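Local coordinates for protein alpha-ketoglutarate-dependent non-heme iron oxygenase EasH (Aspergillus japonicus, PDB 5M0T) that probably acts as an iron(II)- and 2-oxoglutarate-dependent oxidase in the biosynthesis of the ergot alkaloid cycloclavine, at residues Ser69-Pro81 with Ser117-Glu130. Residues are numbered along the deposited sequence; the frame is centred on the assembly and turned at random.
Sequences SYLAGMRQLSSLP and SSVLETEPGYHGQE. With AKG (2-oxoglutaric acid), chain D.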
loop_
_atom_site.group_PDB
_atom_site.type_symbol
_atom_site.label_atom_id
_atom_site.label_comp_id
_atom_site.label_asym_id
_atom_site.label_seq_id
_atom_site.Cartn_x
_atom_site.Cartn_y
_atom_site.Cartn_z
ATOM N N SER A 69 -15.008 -14.333 3.746
ATOM C CA SER A 69 -14.977 -15.352 4.810
ATOM C C SER A 69 -15.455 -14.823 6.177
ATOM O O SER A 69 -16.148 -15.545 6.911
ATOM C CB SER A 69 -13.577 -15.962 4.929
ATOM O OG SER A 69 -13.313 -16.827 3.841
ATOM N N TYR A 70 -15.102 -13.568 6.489
ATOM C CA TYR A 70 -15.530 -12.886 7.741
ATOM C C TYR A 70 -16.823 -12.031 7.640
ATOM O O TYR A 70 -17.492 -11.820 8.661
ATOM C CB TYR A 70 -14.365 -12.019 8.303
ATOM C CG TYR A 70 -13.233 -12.871 8.817
ATOM C CD1 TYR A 70 -13.403 -13.676 9.945
ATOM C CD2 TYR A 70 -12.013 -12.934 8.144
ATOM C CE1 TYR A 70 -12.386 -14.495 10.414
ATOM C CE2 TYR A 70 -10.982 -13.750 8.607
ATOM C CZ TYR A 70 -11.174 -14.539 9.729
ATOM O OH TYR A 70 -10.147 -15.333 10.189
ATOM N N LEU A 71 -17.170 -11.548 6.437
ATOM C CA LEU A 71 -18.304 -10.604 6.237
ATOM C C LEU A 71 -19.617 -11.186 5.648
ATOM O O LEU A 71 -20.585 -10.442 5.464
ATOM C CB LEU A 71 -17.850 -9.396 5.390
ATOM C CG LEU A 71 -16.744 -8.512 5.987
ATOM C CD1 LEU A 71 -16.205 -7.548 4.941
ATOM C CD2 LEU A 71 -17.234 -7.752 7.216
ATOM N N ALA A 72 -19.663 -12.489 5.364
ATOM C CA ALA A 72 -20.918 -13.138 4.944
ATOM C C ALA A 72 -21.935 -13.101 6.101
ATOM O O ALA A 72 -21.556 -13.249 7.269
ATOM C CB ALA A 72 -20.660 -14.580 4.492
ATOM N N GLY A 73 -23.208 -12.870 5.771
ATOM C CA GLY A 73 -24.298 -12.763 6.764
ATOM C C GLY A 73 -24.534 -11.384 7.383
ATOM O O GLY A 73 -25.543 -11.175 8.069
ATOM N N MET A 74 -23.614 -10.440 7.154
ATOM C CA MET A 74 -23.730 -9.085 7.702
ATOM C C MET A 74 -24.345 -8.156 6.672
ATOM O O MET A 74 -24.210 -8.387 5.456
ATOM C CB MET A 74 -22.359 -8.536 8.070
ATOM C CG MET A 74 -21.743 -9.202 9.279
ATOM S SD MET A 74 -20.148 -8.467 9.681
ATOM C CE MET A 74 -20.214 -8.532 11.472
ATOM N N ARG A 75 -25.013 -7.110 7.169
ATOM C CA ARG A 75 -25.287 -5.922 6.361
ATOM C C ARG A 75 -24.046 -5.027 6.458
ATOM O O ARG A 75 -23.542 -4.793 7.554
ATOM C CB ARG A 75 -26.534 -5.199 6.861
ATOM C CG ARG A 75 -27.802 -6.048 6.817
ATOM C CD ARG A 75 -29.043 -5.242 7.188
ATOM N NE ARG A 75 -29.279 -4.155 6.226
ATOM C CZ ARG A 75 -29.942 -4.257 5.070
ATOM N NH1 ARG A 75 -30.497 -5.410 4.679
ATOM N NH2 ARG A 75 -30.060 -3.180 4.300
ATOM N N GLN A 76 -23.534 -4.564 5.317
ATOM C CA GLN A 76 -22.358 -3.702 5.303
ATOM C C GLN A 76 -22.417 -2.616 4.227
ATOM O O GLN A 76 -22.950 -2.827 3.132
ATOM C CB GLN A 76 -21.047 -4.519 5.201
ATOM C CG GLN A 76 -20.749 -5.202 3.855
ATOM C CD GLN A 76 -20.042 -4.326 2.810
ATOM O OE1 GLN A 76 -19.325 -3.383 3.137
ATOM N NE2 GLN A 76 -20.239 -4.655 1.537
ATOM N N LEU A 77 -21.884 -1.448 4.581
ATOM C CA LEU A 77 -21.596 -0.368 3.644
ATOM C C LEU A 77 -20.173 0.082 3.924
ATOM O O LEU A 77 -19.832 0.300 5.075
ATOM C CB LEU A 77 -22.551 0.801 3.861
ATOM C CG LEU A 77 -22.356 2.046 2.971
ATOM C CD1 LEU A 77 -22.686 1.738 1.514
ATOM C CD2 LEU A 77 -23.185 3.199 3.505
ATOM N N SER A 78 -19.358 0.215 2.879
ATOM C CA SER A 78 -17.982 0.671 2.993
ATOM C C SER A 78 -17.737 1.858 2.042
ATOM O O SER A 78 -18.677 2.409 1.513
ATOM C CB SER A 78 -17.048 -0.504 2.743
ATOM O OG SER A 78 -17.286 -1.509 3.709
ATOM N N SER A 79 -16.489 2.273 1.853
ATOM C CA SER A 79 -16.177 3.506 1.106
ATOM C C SER A 79 -17.083 4.679 1.569
ATOM O O SER A 79 -17.782 5.324 0.767
ATOM C CB SER A 79 -16.284 3.243 -0.404
ATOM O OG SER A 79 -15.464 2.146 -0.787
ATOM N N LEU A 80 -17.062 4.908 2.885
ATOM C CA LEU A 80 -17.926 5.875 3.572
ATOM C C LEU A 80 -17.535 7.351 3.381
ATOM O O LEU A 80 -18.339 8.222 3.691
ATOM C CB LEU A 80 -17.989 5.578 5.072
ATOM C CG LEU A 80 -18.529 4.213 5.514
ATOM C CD1 LEU A 80 -18.397 4.025 7.018
ATOM C CD2 LEU A 80 -19.977 4.053 5.093
ATOM N N PRO A 81 -16.319 7.645 2.881
ATOM C CA PRO A 81 -16.119 9.012 2.392
ATOM C C PRO A 81 -17.090 9.424 1.277
ATOM O O PRO A 81 -17.413 10.617 1.146
ATOM C CB PRO A 81 -14.689 8.979 1.865
ATOM C CG PRO A 81 -14.005 8.005 2.749
ATOM C CD PRO A 81 -15.033 6.931 3.000
ATOM N N SER A 117 -13.367 1.489 6.210
ATOM C CA SER A 117 -14.356 1.822 7.209
ATOM C C SER A 117 -15.696 1.323 6.721
ATOM O O SER A 117 -16.004 1.432 5.530
ATOM C CB SER A 117 -14.416 3.342 7.438
ATOM O OG SER A 117 -15.130 3.625 8.627
ATOM N N SER A 118 -16.485 0.777 7.639
ATOM C CA SER A 118 -17.772 0.198 7.303
ATOM C C SER A 118 -18.769 0.483 8.386
ATOM O O SER A 118 -18.401 0.735 9.523
ATOM C CB SER A 118 -17.664 -1.333 7.125
ATOM O OG SER A 118 -16.534 -1.689 6.330
ATOM N N VAL A 119 -20.039 0.455 8.018
ATOM C CA VAL A 119 -21.114 0.270 8.973
ATOM C C VAL A 119 -21.502 -1.202 8.878
ATOM O O VAL A 119 -21.775 -1.688 7.777
ATOM C CB VAL A 119 -22.298 1.184 8.642
ATOM C CG1 VAL A 119 -23.443 0.982 9.626
ATOM C CG2 VAL A 119 -21.810 2.636 8.621
ATOM N N LEU A 120 -21.506 -1.901 10.015
ATOM C CA LEU A 120 -21.812 -3.330 10.062
ATOM C C LEU A 120 -23.007 -3.596 10.979
ATOM O O LEU A 120 -22.884 -3.502 12.201
ATOM C CB LEU A 120 -20.591 -4.138 10.525
ATOM C CG LEU A 120 -19.303 -4.105 9.672
ATOM C CD1 LEU A 120 -18.249 -5.020 10.292
ATOM C CD2 LEU A 120 -19.523 -4.482 8.209
ATOM N N GLU A 121 -24.145 -3.946 10.384
ATOM C CA GLU A 121 -25.385 -4.200 11.113
ATOM C C GLU A 121 -25.680 -5.729 11.157
ATOM O O GLU A 121 -25.819 -6.372 10.108
ATOM C CB GLU A 121 -26.533 -3.425 10.442
ATOM C CG GLU A 121 -27.563 -2.836 11.397
ATOM C CD GLU A 121 -28.530 -1.880 10.711
ATOM O OE1 GLU A 121 -29.387 -2.380 9.940
ATOM O OE2 GLU A 121 -28.447 -0.643 10.940
ATOM N N THR A 122 -25.755 -6.299 12.354
ATOM C CA THR A 122 -26.052 -7.731 12.512
ATOM C C THR A 122 -27.523 -7.896 12.883
ATOM O O THR A 122 -28.021 -7.231 13.783
ATOM C CB THR A 122 -25.158 -8.407 13.573
ATOM O OG1 THR A 122 -25.392 -7.818 14.859
ATOM C CG2 THR A 122 -23.684 -8.231 13.232
ATOM N N GLU A 123 -28.211 -8.767 12.166
ATOM C CA GLU A 123 -29.638 -9.011 12.384
ATOM C C GLU A 123 -29.863 -10.007 13.534
ATOM O O GLU A 123 -28.938 -10.683 13.960
ATOM C CB GLU A 123 -30.272 -9.524 11.085
ATOM C CG GLU A 123 -30.152 -8.536 9.922
ATOM C CD GLU A 123 -30.700 -9.079 8.610
ATOM O OE1 GLU A 123 -30.775 -10.320 8.454
ATOM O OE2 GLU A 123 -31.078 -8.260 7.738
ATOM N N PRO A 124 -31.096 -10.096 14.049
ATOM C CA PRO A 124 -31.425 -11.158 14.995
ATOM C C PRO A 124 -31.087 -12.548 14.440
ATOM O O PRO A 124 -31.386 -12.842 13.276
ATOM C CB PRO A 124 -32.935 -11.009 15.147
ATOM C CG PRO A 124 -33.177 -9.561 14.922
ATOM C CD PRO A 124 -32.241 -9.195 13.830
ATOM N N GLY A 125 -30.440 -13.372 15.258
ATOM C CA GLY A 125 -30.008 -14.708 14.851
ATOM C C GLY A 125 -28.600 -14.816 14.269
ATOM O O GLY A 125 -28.117 -15.940 14.066
ATOM N N TYR A 126 -27.945 -13.674 13.988
ATOM C CA TYR A 126 -26.602 -13.680 13.393
ATOM C C TYR A 126 -25.651 -14.418 14.333
ATOM O O TYR A 126 -25.601 -14.123 15.534
ATOM C CB TYR A 126 -26.101 -12.259 13.094
ATOM C CG TYR A 126 -24.643 -12.210 12.698
ATOM C CD1 TYR A 126 -24.224 -12.682 11.449
ATOM C CD2 TYR A 126 -23.676 -11.736 13.584
ATOM C CE1 TYR A 126 -22.884 -12.647 11.082
ATOM C CE2 TYR A 126 -22.334 -11.693 13.223
ATOM C CZ TYR A 126 -21.940 -12.158 11.980
ATOM O OH TYR A 126 -20.609 -12.130 11.632
ATOM N N HIS A 127 -24.914 -15.375 13.774
ATOM C CA HIS A 127 -24.202 -16.368 14.580
ATOM C C HIS A 127 -22.863 -15.871 15.177
ATOM O O HIS A 127 -22.330 -16.491 16.100
ATOM C CB HIS A 127 -23.974 -17.652 13.774
ATOM C CG HIS A 127 -23.088 -17.462 12.587
ATOM N ND1 HIS A 127 -23.569 -17.186 11.327
ATOM C CD2 HIS A 127 -21.742 -17.479 12.479
ATOM C CE1 HIS A 127 -22.554 -17.059 10.489
ATOM N NE2 HIS A 127 -21.432 -17.220 11.167
ATOM N N GLY A 128 -22.322 -14.784 14.634
ATOM C CA GLY A 128 -21.073 -14.185 15.151
ATOM C C GLY A 128 -19.885 -14.550 14.274
ATOM O O GLY A 128 -20.018 -15.355 13.355
ATOM N N GLN A 129 -18.733 -13.948 14.546
ATOM C CA GLN A 129 -17.498 -14.242 13.816
ATOM C C GLN A 129 -16.600 -15.127 14.661
ATOM O O GLN A 129 -16.672 -15.106 15.904
ATOM C CB GLN A 129 -16.743 -12.946 13.501
ATOM C CG GLN A 129 -17.424 -12.064 12.480
ATOM C CD GLN A 129 -16.679 -10.750 12.224
ATOM O OE1 GLN A 129 -16.153 -10.124 13.135
ATOM N NE2 GLN A 129 -16.655 -10.318 10.974
ATOM N N GLU A 130 -15.736 -15.885 13.993
ATOM C CA GLU A 130 -14.585 -16.461 14.681
ATOM C C GLU A 130 -13.624 -15.314 15.091
ATOM O O GLU A 130 -13.513 -14.298 14.403
ATOM C CB GLU A 130 -13.865 -17.515 13.811
ATOM C CG GLU A 130 -14.169 -19.004 14.105
ATOM C CD GLU A 130 -15.647 -19.378 14.177
ATOM O OE1 GLU A 130 -16.522 -18.711 13.571
ATOM O OE2 GLU A 130 -15.938 -20.390 14.841
HETATM C C1 AKG D . -14.132 -7.482 11.172
HETATM O O1 AKG D . -12.933 -7.546 10.905
HETATM O O2 AKG D . -15.094 -7.615 10.290
HETATM C C2 AKG D . -14.661 -7.225 12.590
HETATM O O5 AKG D . -13.932 -7.493 13.526
HETATM C C3 AKG D . -16.028 -6.630 12.813
HETATM C C4 AKG D . -16.417 -6.593 14.281
HETATM C C5 AKG D . -17.788 -6.034 14.547
HETATM O O3 AKG D . -18.388 -5.453 13.534
HETATM O O4 AKG D . -18.294 -6.115 15.643
HETATM O O HOH W 1 -19.723 -12.969 8.973
HETATM O O HOH W 2 -14.944 3.721 4.207
#
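Arg75 to Leu77 pair antiparallel with Val119 to Glu121, joining strand 75-77, outermost within this chain, to strand 112-122 of the main sheet beside the 2-oxoglutarate pocket. Arg75 and Glu121 exchange both backbone bonds, and so do Leu77 and Val119. Leu77 N reaches Val119 O at 3.2 Å. Gln76 and Leu120 form the non-hydrogen-bonded pair between them, with Gln76 CB 3.4 Å from Leu120 CD2. The other methyl of Leu120, CD1, lies 3.3 Å from O3 of 2-oxoglutarate. At the end of the pairing Ser118 OG donates to Ser78 OG (2.7 Å), which donates in turn to Gln76 OE1.

Beyond the strands, Gln129 links the C-terminal end of helix 66-71 to the cosubstrate. Its chain runs extended beyond CG (chi2 178°) and brings NE2 to two acceptors. Gln129 NE2 donates to Tyr70 O at 2.9 Å, from above the carbonyl plane. Gln129 NE2 also donates to O2 of 2-oxoglutarate at 3.2 Å, in a nearly straight bond (177°). Gln129 OE1 is held by Ala212 N, which helps fix the amide's rotation. Met74 CE sits 3.6 Å from Tyr126 OH and also touches Thr122 CG2. A water accepts from Tyr126 OH.

Leu71, Leu120 and Gln129 thus line part of the cosubstrate pocket next to the iron, within the cupin-type beta fold of the phytanoyl-CoA dioxygenase family.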